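Local coordinates for CCHC-type domain-containing protein (Trypanosoma brucei brucei, PDB 7C45) that trims guide RNA as an RNase D-type ribonuclease, probably by 3'-5' exonuclease action, and grips uridine-rich RNA with paired zinc knuckles, at residues 282-287 with 292-297; 258-263 with 272-277. All blocks are in the same frame, centred on the assembly; numbering follows the deposited sequence.

Contact 1. Residues 282-287 with 292-297. With ZN (zinc ion), chain D; nucleotides of chain B.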
loop_
_atom_site.group_PDB
_atom_site.type_symbol
_atom_site.label_atom_id
_atom_site.label_comp_id
_atom_site.label_asym_id
_atom_site.label_seq_id
_atom_site.Cartn_x
_atom_site.Cartn_y
_atom_site.Cartn_z
ATOM N N SER A 282 14.683 -21.690 -13.057
ATOM C CA SER A 282 15.738 -22.078 -12.111
ATOM C C SER A 282 15.250 -23.091 -11.077
ATOM O O SER A 282 16.073 -23.741 -10.414
ATOM C CB SER A 282 16.302 -20.846 -11.425
ATOM O OG SER A 282 15.348 -20.209 -10.634
ATOM N N PHE A 283 13.936 -23.248 -10.931
ATOM C CA PHE A 283 13.399 -24.256 -10.016
ATOM C C PHE A 283 13.335 -25.623 -10.698
ATOM O O PHE A 283 14.077 -26.537 -10.343
ATOM C CB PHE A 283 12.020 -23.824 -9.495
ATOM C CG PHE A 283 11.492 -24.698 -8.386
ATOM C CD1 PHE A 283 11.912 -24.520 -7.088
ATOM C CD2 PHE A 283 10.631 -25.745 -8.666
ATOM C CE1 PHE A 283 11.432 -25.322 -6.070
ATOM C CE2 PHE A 283 10.160 -26.558 -7.669
ATOM C CZ PHE A 283 10.563 -26.352 -6.365
ATOM N N CYS A 284 12.441 -25.787 -11.672
ATOM C CA CYS A 284 12.184 -27.096 -12.266
ATOM C C CYS A 284 13.007 -27.381 -13.505
ATOM O O CYS A 284 12.967 -28.514 -14.010
ATOM C CB CYS A 284 10.705 -27.227 -12.625
ATOM S SG CYS A 284 10.245 -26.189 -14.045
ATOM N N GLY A 285 13.693 -26.383 -14.039
ATOM C CA GLY A 285 14.639 -26.585 -15.107
ATOM C C GLY A 285 14.087 -26.607 -16.517
ATOM O O GLY A 285 14.859 -26.841 -17.454
ATOM N N GLU A 286 12.792 -26.387 -16.723
ATOM C CA GLU A 286 12.293 -26.448 -18.092
ATOM C C GLU A 286 12.268 -25.070 -18.723
ATOM O O GLU A 286 12.273 -24.045 -18.044
ATOM C CB GLU A 286 10.900 -27.051 -18.157
ATOM C CG GLU A 286 10.610 -27.768 -16.946
ATOM C CD GLU A 286 9.610 -28.870 -17.090
ATOM O OE1 GLU A 286 8.842 -28.855 -18.066
ATOM O OE2 GLU A 286 9.599 -29.763 -16.226
ATOM N N VAL A 287 12.244 -25.070 -20.049
ATOM C CA VAL A 287 12.167 -23.843 -20.824
ATOM C C VAL A 287 10.720 -23.380 -20.857
ATOM O O VAL A 287 9.787 -24.183 -20.792
ATOM C CB VAL A 287 12.723 -24.072 -22.247
ATOM C CG1 VAL A 287 12.814 -22.766 -23.013
ATOM C CG2 VAL A 287 14.088 -24.742 -22.183
ATOM N N ARG A 292 9.722 -17.360 -10.822
ATOM C CA ARG A 292 8.677 -16.567 -10.162
ATOM C C ARG A 292 7.278 -17.041 -10.545
ATOM O O ARG A 292 6.330 -16.852 -9.778
ATOM C CB ARG A 292 8.856 -15.083 -10.516
ATOM C CG ARG A 292 8.124 -14.105 -9.595
ATOM C CD ARG A 292 7.952 -12.728 -10.243
ATOM N NE ARG A 292 7.248 -11.789 -9.360
ATOM C CZ ARG A 292 5.933 -11.804 -9.150
ATOM N NH1 ARG A 292 5.174 -12.711 -9.757
ATOM N NH2 ARG A 292 5.371 -10.921 -8.323
ATOM N N ASN A 293 7.133 -17.662 -11.722
ATOM C CA ASN A 293 5.843 -18.128 -12.225
ATOM C C ASN A 293 5.804 -19.648 -12.372
ATOM O O ASN A 293 4.934 -20.183 -13.055
ATOM C CB ASN A 293 5.511 -17.448 -13.557
ATOM C CG ASN A 293 4.074 -16.951 -13.621
ATOM O OD1 ASN A 293 3.774 -15.854 -13.179
ATOM N ND2 ASN A 293 3.190 -17.755 -14.185
ATOM N N CYS A 294 6.727 -20.357 -11.729
ATOM C CA CYS A 294 6.763 -21.806 -11.832
ATOM C C CYS A 294 5.611 -22.429 -11.049
ATOM O O CYS A 294 5.450 -22.166 -9.856
ATOM C CB CYS A 294 8.105 -22.337 -11.314
ATOM S SG CYS A 294 8.236 -24.124 -11.293
ATOM N N PHE A 295 4.812 -23.262 -11.730
ATOM C CA PHE A 295 3.698 -23.952 -11.088
ATOM C C PHE A 295 4.159 -25.043 -10.119
ATOM O O PHE A 295 3.384 -25.448 -9.239
ATOM C CB PHE A 295 2.777 -24.543 -12.162
ATOM C CG PHE A 295 2.208 -23.515 -13.118
ATOM C CD1 PHE A 295 2.004 -22.209 -12.710
ATOM C CD2 PHE A 295 1.870 -23.866 -14.413
ATOM C CE1 PHE A 295 1.453 -21.265 -13.587
ATOM C CE2 PHE A 295 1.336 -22.934 -15.297
ATOM C CZ PHE A 295 1.119 -21.641 -14.888
ATOM N N LYS A 296 5.400 -25.483 -10.227
ATOM C CA LYS A 296 5.930 -26.490 -9.299
ATOM C C LYS A 296 6.342 -25.814 -8.005
ATOM O O LYS A 296 6.055 -26.286 -6.947
ATOM C CB LYS A 296 7.124 -27.184 -9.868
ATOM C CG LYS A 296 6.910 -27.812 -11.204
ATOM C CD LYS A 296 5.574 -28.470 -11.269
ATOM C CE LYS A 296 5.698 -29.820 -11.887
ATOM N NZ LYS A 296 5.109 -30.075 -13.186
ATOM N N LYS A 297 7.060 -24.723 -8.145
ATOM C CA LYS A 297 7.476 -23.950 -6.985
ATOM C C LYS A 297 6.291 -23.279 -6.321
ATOM O O LYS A 297 6.274 -23.133 -5.100
ATOM C CB LYS A 297 8.504 -22.900 -7.404
ATOM C CG LYS A 297 9.203 -22.195 -6.260
ATOM C CD LYS A 297 10.354 -21.337 -6.796
ATOM C CE LYS A 297 11.223 -20.767 -5.648
ATOM N NZ LYS A 297 12.384 -19.928 -6.124
HETATM ZN ZN ZN D . 9.532 -24.167 -13.245
ATOM P P U B 2 4.013 -24.463 -21.730
ATOM O OP1 U B 2 3.954 -24.313 -23.201
ATOM O OP2 U B 2 5.268 -24.900 -21.078
ATOM O "O5'" U B 2 3.600 -23.077 -21.093
ATOM C "C5'" U B 2 2.341 -22.483 -21.352
ATOM C "C4'" U B 2 2.284 -21.126 -20.700
ATOM O "O4'" U B 2 2.244 -21.312 -19.255
ATOM C "C3'" U B 2 3.495 -20.234 -20.990
ATOM O "O3'" U B 2 3.088 -18.881 -21.082
ATOM C "C2'" U B 2 4.366 -20.407 -19.744
ATOM O "O2'" U B 2 5.184 -19.295 -19.445
ATOM C "C1'" U B 2 3.322 -20.628 -18.650
ATOM N N1 U B 2 3.826 -21.470 -17.558
ATOM C C2 U B 2 4.051 -20.830 -16.364
ATOM O O2 U B 2 3.808 -19.652 -16.227
ATOM N N3 U B 2 4.539 -21.631 -15.355
ATOM C C4 U B 2 4.842 -22.978 -15.449
ATOM O O4 U B 2 5.274 -23.584 -14.456
ATOM C C5 U B 2 4.595 -23.557 -16.736
ATOM C C6 U B 2 4.117 -22.800 -17.728
ATOM P P U B 5 5.218 -9.642 -16.972
ATOM O OP1 U B 5 4.708 -8.258 -17.073
ATOM O OP2 U B 5 6.139 -9.994 -15.861
ATOM O "O5'" U B 5 4.026 -10.684 -16.832
ATOM C "C5'" U B 5 3.016 -10.782 -17.826
ATOM C "C4'" U B 5 2.131 -11.983 -17.597
ATOM O "O4'" U B 5 2.868 -13.186 -17.941
ATOM C "C3'" U B 5 1.617 -12.185 -16.167
ATOM O "O3'" U B 5 0.262 -12.631 -16.208
ATOM C "C2'" U B 5 2.487 -13.328 -15.648
ATOM O "O2'" U B 5 1.856 -14.101 -14.661
ATOM C "C1'" U B 5 2.715 -14.138 -16.923
ATOM N N1 U B 5 3.909 -14.998 -16.912
ATOM C C2 U B 5 3.746 -16.309 -17.294
ATOM O O2 U B 5 2.672 -16.776 -17.636
ATOM N N3 U B 5 4.879 -17.065 -17.271
ATOM C C4 U B 5 6.126 -16.639 -16.904
ATOM O O4 U B 5 7.036 -17.449 -16.918
ATOM C C5 U B 5 6.220 -15.264 -16.519
ATOM C C6 U B 5 5.128 -14.503 -16.533
ATOM O "O5'" U B 1 4.845 -28.512 -20.383
ATOM C "C5'" U B 1 3.683 -28.550 -21.197
ATOM C "C4'" U B 1 2.553 -27.732 -20.616
ATOM O "O4'" U B 1 2.069 -28.325 -19.390
ATOM C "C3'" U B 1 2.854 -26.291 -20.230
ATOM O "O3'" U B 1 2.803 -25.440 -21.352
ATOM C "C2'" U B 1 1.745 -25.963 -19.222
ATOM O "O2'" U B 1 0.584 -25.518 -19.905
ATOM C "C1'" U B 1 1.436 -27.334 -18.610
ATOM N N1 U B 1 1.793 -27.502 -17.179
ATOM C C2 U B 1 3.031 -27.166 -16.661
ATOM O O2 U B 1 3.946 -26.690 -17.310
ATOM N N3 U B 1 3.172 -27.431 -15.316
ATOM C C4 U B 1 2.230 -27.981 -14.467
ATOM O O4 U B 1 2.489 -28.144 -13.279
ATOM C C5 U B 1 0.981 -28.296 -15.075
ATOM C C6 U B 1 0.819 -28.047 -16.370
HETATM O O HOH W 1 14.151 -21.090 -8.064
#
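F283 turns CG away from its own backbone N (chi1 -171°), which lays its ring under K297, whose CG takes the same course (chi1 -169°) and whose chain then runs fully extended. K297 CB sits over the face, 3.6 Å from the centroid of the F283 ring: a CH-pi contact in which a long aliphatic chain suits a flat aromatic, while its ammonium NZ goes on to a water shared with S282 OG. K296 CB meets the same ring obliquely at CE2, and C294 SG adds a sulfur-aromatic contact. C284 and C294 each hold the zinc ion through SG at 2.3 Å; C281 and H289 complete this CCHC zinc knuckle. C294 SG also accepts a hydrogen bond from the backbone N of K297, 3.4 Å and nearly straight at 168°. The backbone of 293-295 also binds RNA. U2 of chain B gives N3-H to N293 O (2.7 Å) and takes F295 N at its O4 (2.8 Å), while its base lies over the F295 ring and N293 ND2 reaches its O2. Donors and acceptors so matched suit a uracil edge. The K297 N-H would probably temper the zinc-bound thiolate's negative charge, while N293 O and F295 N, flanking C294 in sequence, hold the base beside the metal site.

Contact 2. Residues 258-263 with 272-277. With ZN (zinc ion), chain C; nucleotides of chain B.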
loop_
_atom_site.group_PDB
_atom_site.type_symbol
_atom_site.label_atom_id
_atom_site.label_comp_id
_atom_site.label_asym_id
_atom_site.label_seq_id
_atom_site.Cartn_x
_atom_site.Cartn_y
_atom_site.Cartn_z
ATOM N N CYS A 258 16.257 -2.237 -21.299
ATOM C CA CYS A 258 17.110 -3.414 -21.299
ATOM C C CYS A 258 18.489 -3.040 -21.837
ATOM O O CYS A 258 18.617 -2.561 -22.964
ATOM C CB CYS A 258 16.489 -4.525 -22.131
ATOM S SG CYS A 258 17.573 -5.952 -22.302
ATOM N N HIS A 259 19.518 -3.232 -21.022
ATOM C CA HIS A 259 20.865 -2.911 -21.490
ATOM C C HIS A 259 21.311 -3.786 -22.654
ATOM O O HIS A 259 22.239 -3.403 -23.375
ATOM C CB HIS A 259 21.871 -3.068 -20.352
ATOM C CG HIS A 259 21.732 -2.044 -19.277
ATOM N ND1 HIS A 259 22.563 -2.003 -18.177
ATOM C CD2 HIS A 259 20.857 -1.024 -19.126
ATOM C CE1 HIS A 259 22.200 -1.000 -17.396
ATOM N NE2 HIS A 259 21.173 -0.387 -17.950
ATOM N N PHE A 260 20.708 -4.960 -22.832
ATOM C CA PHE A 260 21.202 -5.885 -23.853
ATOM C C PHE A 260 20.624 -5.577 -25.230
ATOM O O PHE A 260 21.351 -5.597 -26.230
ATOM C CB PHE A 260 20.895 -7.338 -23.475
ATOM C CG PHE A 260 21.488 -8.351 -24.442
ATOM C CD1 PHE A 260 22.803 -8.792 -24.301
ATOM C CD2 PHE A 260 20.744 -8.831 -25.505
ATOM C CE1 PHE A 260 23.327 -9.686 -25.177
ATOM C CE2 PHE A 260 21.266 -9.740 -26.375
ATOM C CZ PHE A 260 22.566 -10.170 -26.213
ATOM N N CYS A 261 19.317 -5.323 -25.302
ATOM C CA CYS A 261 18.653 -5.081 -26.572
ATOM C C CYS A 261 18.086 -3.685 -26.689
ATOM O O CYS A 261 17.639 -3.320 -27.772
ATOM C CB CYS A 261 17.513 -6.074 -26.808
ATOM S SG CYS A 261 16.015 -5.759 -25.820
ATOM N N GLY A 262 18.055 -2.911 -25.609
ATOM C CA GLY A 262 17.596 -1.545 -25.680
ATOM C C GLY A 262 16.098 -1.337 -25.549
ATOM O O GLY A 262 15.660 -0.181 -25.508
ATOM N N ALA A 263 15.305 -2.401 -25.480
ATOM C CA ALA A 263 13.855 -2.243 -25.412
ATOM C C ALA A 263 13.425 -1.808 -24.022
ATOM O O ALA A 263 14.045 -2.163 -23.015
ATOM C CB ALA A 263 13.139 -3.542 -25.767
ATOM N N PHE A 272 14.634 -11.871 -23.426
ATOM C CA PHE A 272 14.459 -13.029 -24.294
ATOM C C PHE A 272 15.544 -13.090 -25.358
ATOM O O PHE A 272 15.944 -14.173 -25.774
ATOM C CB PHE A 272 13.084 -13.001 -24.975
ATOM C CG PHE A 272 11.920 -13.066 -24.023
ATOM C CD1 PHE A 272 12.003 -13.783 -22.846
ATOM C CD2 PHE A 272 10.735 -12.401 -24.325
ATOM C CE1 PHE A 272 10.912 -13.829 -21.968
ATOM C CE2 PHE A 272 9.648 -12.452 -23.468
ATOM C CZ PHE A 272 9.742 -13.173 -22.281
ATOM N N LYS A 273 16.011 -11.939 -25.835
ATOM C CA LYS A 273 17.020 -11.966 -26.891
ATOM C C LYS A 273 18.361 -12.444 -26.354
ATOM O O LYS A 273 19.011 -13.283 -26.976
ATOM C CB LYS A 273 17.127 -10.590 -27.545
ATOM C CG LYS A 273 15.814 -10.162 -28.225
ATOM C CD LYS A 273 16.054 -9.012 -29.167
ATOM C CE LYS A 273 14.832 -8.686 -30.034
ATOM N NZ LYS A 273 14.918 -7.270 -30.523
ATOM N N LYS A 274 18.766 -11.968 -25.174
ATOM C CA LYS A 274 20.029 -12.425 -24.604
ATOM C C LYS A 274 19.960 -13.903 -24.258
ATOM O O LYS A 274 20.949 -14.632 -24.405
ATOM C CB LYS A 274 20.389 -11.587 -23.380
ATOM C CG LYS A 274 21.627 -12.050 -22.627
ATOM C CD LYS A 274 21.863 -11.219 -21.391
ATOM C CE LYS A 274 23.268 -11.451 -20.822
ATOM N NZ LYS A 274 23.421 -10.664 -19.595
ATOM N N GLN A 275 18.791 -14.364 -23.813
ATOM C CA GLN A 275 18.612 -15.771 -23.482
ATOM C C GLN A 275 18.505 -16.615 -24.735
ATOM O O GLN A 275 18.823 -17.803 -24.697
ATOM C CB GLN A 275 17.365 -15.956 -22.612
ATOM C CG GLN A 275 17.442 -15.211 -21.295
ATOM C CD GLN A 275 16.091 -15.004 -20.618
ATOM O OE1 GLN A 275 15.057 -15.534 -21.043
ATOM N NE2 GLN A 275 16.098 -14.210 -19.556
ATOM N N ASN A 276 18.028 -16.029 -25.834
ATOM C CA ASN A 276 18.181 -16.607 -27.162
ATOM C C ASN A 276 17.682 -18.046 -27.207
ATOM O O ASN A 276 18.326 -18.928 -27.770
ATOM C CB ASN A 276 19.645 -16.525 -27.603
ATOM C CG ASN A 276 19.799 -16.254 -29.084
ATOM O OD1 ASN A 276 18.977 -16.671 -29.893
ATOM N ND2 ASN A 276 20.862 -15.545 -29.446
ATOM N N GLY A 277 16.538 -18.294 -26.575
ATOM C CA GLY A 277 15.981 -19.635 -26.547
ATOM C C GLY A 277 16.669 -20.628 -25.629
ATOM O O GLY A 277 16.368 -21.824 -25.701
HETATM ZN ZN ZN C . 16.272 -7.070 -23.872
ATOM P P U B 4 2.654 -11.177 -22.048
ATOM O OP1 U B 4 1.296 -11.079 -21.449
ATOM O OP2 U B 4 2.772 -11.386 -23.513
ATOM O "O5'" U B 4 3.551 -9.917 -21.639
ATOM C "C5'" U B 4 4.963 -9.878 -21.882
ATOM C "C4'" U B 4 5.764 -10.329 -20.680
ATOM O "O4'" U B 4 7.115 -10.689 -21.086
ATOM C "C3'" U B 4 5.924 -9.326 -19.541
ATOM O "O3'" U B 4 5.954 -10.089 -18.333
ATOM C "C2'" U B 4 7.330 -8.765 -19.800
ATOM O "O2'" U B 4 7.959 -8.217 -18.659
ATOM C "C1'" U B 4 8.047 -10.021 -20.260
ATOM N N1 U B 4 9.288 -9.863 -21.036
ATOM C C2 U B 4 10.464 -10.410 -20.531
ATOM O O2 U B 4 10.544 -10.923 -19.442
ATOM N N3 U B 4 11.576 -10.292 -21.336
ATOM C C4 U B 4 11.602 -9.713 -22.580
ATOM O O4 U B 4 12.662 -9.697 -23.213
ATOM C C5 U B 4 10.348 -9.200 -23.043
ATOM C C6 U B 4 9.262 -9.297 -22.292
ATOM P P U B 3 3.075 -18.117 -22.502
ATOM O OP1 U B 3 1.693 -18.234 -23.018
ATOM O OP2 U B 3 4.260 -18.530 -23.279
ATOM O "O5'" U B 3 3.290 -16.602 -22.093
ATOM C "C5'" U B 3 2.359 -15.965 -21.235
ATOM C "C4'" U B 3 2.908 -14.671 -20.703
ATOM O "O4'" U B 3 4.060 -14.962 -19.866
ATOM C "C3'" U B 3 3.399 -13.686 -21.762
ATOM O "O3'" U B 3 3.306 -12.379 -21.225
ATOM C "C2'" U B 3 4.871 -14.027 -21.844
ATOM O "O2'" U B 3 5.684 -13.013 -22.380
ATOM C "C1'" U B 3 5.180 -14.272 -20.371
ATOM N N1 U B 3 6.422 -15.035 -20.155
ATOM C C2 U B 3 7.438 -14.383 -19.479
ATOM O O2 U B 3 7.342 -13.264 -19.004
ATOM N N3 U B 3 8.590 -15.114 -19.334
ATOM C C4 U B 3 8.829 -16.384 -19.810
ATOM O O4 U B 3 9.922 -16.877 -19.584
ATOM C C5 U B 3 7.740 -16.984 -20.514
ATOM C C6 U B 3 6.600 -16.295 -20.663
#
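Ahead of K273 and K274, which pack on C261 and F260, F272 begins the helix 272-275 and faces RNA. Its backbone N bonds to O4 of U4 of chain B at 2.9 Å, and its ring lies flat against that base, with U4 N3 over the ring centre; U3 of chain B comes to the ring's edge. A flat, apolar ring suits a place with one uracil on its face and another at its edge. K273 follows, its chain extended beyond CG so that CD reaches C261 CB at 4.0 Å, methylene against methylene beside the metal. C261 SG and C258 SG bind the zinc ion, with H266 and C271 as the other two ligands, making a CCHC zinc knuckle: C258 SG accepts a hydrogen bond from the backbone N of C261 at 3.5 Å, and G262, at positive phi, lets the chain turn towards A263. K274 comes next and lies over F260. Its CB stands 3.5 Å from the centroid of the F260 ring, 10° off the normal, a CH-pi contact, and F260 CE2 approaches K274 CA at 3.4 Å. The lysine's aliphatic part is spent on the ring while its NZ forms a salt bridge with E268. At N276, whose N bonds to F272 O at 2.8 Å, phi turns positive and the helix has ended.

Overall arrangement
Contacts 2 and 1 follow one another along the chain as two zinc knuckles, their centres about 20 Å apart and their nearest atoms about 5 Å apart without touching. Each repeats one plan: a phenylalanine inside the CxxC turn packs under a lysine, and a second phenylalanine just after the last cysteine stacks on a uracil. The same RNA strand, chain B, links them, with U1, U2 and U5 at contact 1 and U3 and U4 at contact 2. Both lie on the same side of the chain's centre, contact 1 about 28 Å and contact 2 about 32 Å from it, centre to centre. Neither contains a residue of the exonuclease calcium site (D41, E43 and D191), consistent with RNA-holding rather than cleavage.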